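Local coordinates for TRNA threonylcarbamoyladenosine dehydratase (PDB 4D79), which catalyses the ATP-dependent dehydration of threonylcarbamoyladenosine at position 37 of tRNAs to its cyclic form and can accept sulfur from the desulfurase CsdA in vitro, at residues L49-I54 with A90-Q95. Residues are numbered along the deposited sequence; the frame is centred on the assembly and turned at random.
Sequences LARTGI and AERIRQ
A50 meets I93 where helix 42-51 runs beside helix 85-96. The A50 methyl points at the neighbouring helix and lies in the fork of the isoleucine, with CB 3.9 Å from CG2 and 4.0 Å from CG1 of I93. With nothing beyond CB at A50, the backbones can come close, the CA atoms of A50 and I93 standing 6.0 Å apart. Both residues also rest on strand 56-60, A50 on I57 and I93 on L59, while I93 touches V102 of strand 101-105. The two helices thus pack together over the parallel strands of the Rossmann-type ThiF fold, with the I93 side chain about 14 Å from bound ATP. R51, next along, extends its chain from CG to NE and brings NH2 to 3.5 Å from NH2 of R92. No hydrogen bond joins these two donors; the R92 nitrogen sits at the edge of the R51 guanidinium, and the two planes are turned 66° apart. R92 gets there with CG anti to the backbone N (chi1 -174°) and an extended chain. E47 probably offsets part of the repulsion between the two positive charges: its OE2 forms salt bridges with R51 NE and R92 NH2. The pair also faces the dimer interface, R51 NH1 bonding to the carbonyls of T70 and A76, and R92 NH2 to that of I74, all of the second subunit. The helix ends in a Schellman motif, with G53 at positive phi as its C-prime residue: I54 N reaches L49 O at 3.2 Å, and G53 N makes a weak bond to A50 O.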
# COMPACT_ATOMS: atom_id res chain seq x y z
N LEU B 49 2.57 10.23 -2.04
CA LEU B 49 2.70 11.69 -2.05
C LEU B 49 2.16 12.29 -3.35
O LEU B 49 1.42 13.27 -3.34
CB LEU B 49 4.15 12.09 -1.87
CG LEU B 49 4.78 11.78 -0.54
CD1 LEU B 49 6.29 11.96 -0.68
CD2 LEU B 49 4.21 12.62 0.56
N ALA B 50 2.55 11.70 -4.48
CA ALA B 50 2.07 12.18 -5.76
C ALA B 50 0.54 12.10 -5.85
O ALA B 50 -0.11 13.04 -6.35
CB ALA B 50 2.74 11.37 -6.87
N ARG B 51 -0.04 11.00 -5.37
CA ARG B 51 -1.47 10.77 -5.47
C ARG B 51 -2.27 11.52 -4.42
O ARG B 51 -3.49 11.48 -4.46
CB ARG B 51 -1.78 9.27 -5.40
CG ARG B 51 -1.26 8.49 -6.62
CD ARG B 51 -1.97 7.15 -6.80
NE ARG B 51 -1.40 6.48 -7.96
CZ ARG B 51 -1.71 6.74 -9.22
NH1 ARG B 51 -2.62 7.64 -9.51
NH2 ARG B 51 -1.09 6.10 -10.19
N THR B 52 -1.61 12.21 -3.50
CA THR B 52 -2.30 13.05 -2.54
C THR B 52 -2.04 14.54 -2.80
O THR B 52 -2.26 15.37 -1.92
CB THR B 52 -1.93 12.64 -1.12
OG1 THR B 52 -1.93 11.20 -1.00
CG2 THR B 52 -2.91 13.15 -0.12
N GLY B 53 -1.62 14.89 -4.02
CA GLY B 53 -1.54 16.28 -4.38
C GLY B 53 -0.37 17.04 -3.81
O GLY B 53 -0.44 18.25 -3.71
N ILE B 54 0.71 16.35 -3.41
CA ILE B 54 1.94 17.03 -2.99
C ILE B 54 2.58 17.71 -4.19
O ILE B 54 2.80 17.09 -5.23
CB ILE B 54 2.88 16.05 -2.29
CG1 ILE B 54 2.25 15.55 -0.98
CG2 ILE B 54 4.21 16.67 -2.03
CD1 ILE B 54 2.15 16.61 0.12
N ALA B 90 10.47 9.16 -10.87
CA ALA B 90 10.14 10.54 -11.22
C ALA B 90 9.26 10.60 -12.47
O ALA B 90 8.32 11.40 -12.54
CB ALA B 90 11.40 11.36 -11.45
N GLU B 91 9.58 9.78 -13.48
CA GLU B 91 8.76 9.77 -14.69
C GLU B 91 7.35 9.30 -14.39
O GLU B 91 6.37 9.77 -15.00
CB GLU B 91 9.39 8.88 -15.76
CG GLU B 91 8.65 8.99 -17.07
CD GLU B 91 8.61 10.42 -17.59
OE1 GLU B 91 9.56 11.19 -17.30
OE2 GLU B 91 7.61 10.78 -18.24
N ARG B 92 7.21 8.33 -13.49
CA ARG B 92 5.89 7.89 -13.08
C ARG B 92 5.13 9.01 -12.39
O ARG B 92 3.93 9.20 -12.65
CB ARG B 92 6.02 6.69 -12.16
CG ARG B 92 4.70 6.10 -11.80
CD ARG B 92 4.85 4.80 -11.00
NE ARG B 92 3.58 4.49 -10.39
CZ ARG B 92 2.57 3.89 -11.02
NH1 ARG B 92 2.72 3.49 -12.29
NH2 ARG B 92 1.43 3.72 -10.38
N ILE B 93 5.79 9.76 -11.50
CA ILE B 93 5.12 10.85 -10.80
C ILE B 93 4.62 11.89 -11.79
O ILE B 93 3.52 12.45 -11.63
CB ILE B 93 6.04 11.45 -9.73
CG1 ILE B 93 6.20 10.44 -8.59
CG2 ILE B 93 5.48 12.79 -9.23
CD1 ILE B 93 7.25 10.79 -7.59
N ARG B 94 5.40 12.14 -12.85
CA ARG B 94 4.99 13.10 -13.89
C ARG B 94 3.77 12.62 -14.67
O ARG B 94 3.03 13.44 -15.23
CB ARG B 94 6.16 13.37 -14.84
CG ARG B 94 7.36 14.06 -14.14
CD ARG B 94 8.50 14.43 -15.06
NE ARG B 94 9.68 14.83 -14.28
CZ ARG B 94 10.84 14.18 -14.24
NH1 ARG B 94 11.02 13.08 -14.95
NH2 ARG B 94 11.83 14.65 -13.48
N GLN B 95 3.56 11.30 -14.74
CA GLN B 95 2.35 10.73 -15.33
C GLN B 95 1.17 10.82 -14.38
O GLN B 95 0.02 10.95 -14.83
CB GLN B 95 2.60 9.27 -15.74
CG GLN B 95 3.35 9.19 -17.03
CD GLN B 95 2.40 9.33 -18.21
OE1 GLN B 95 1.33 8.69 -18.27
NE2 GLN B 95 2.75 10.20 -19.13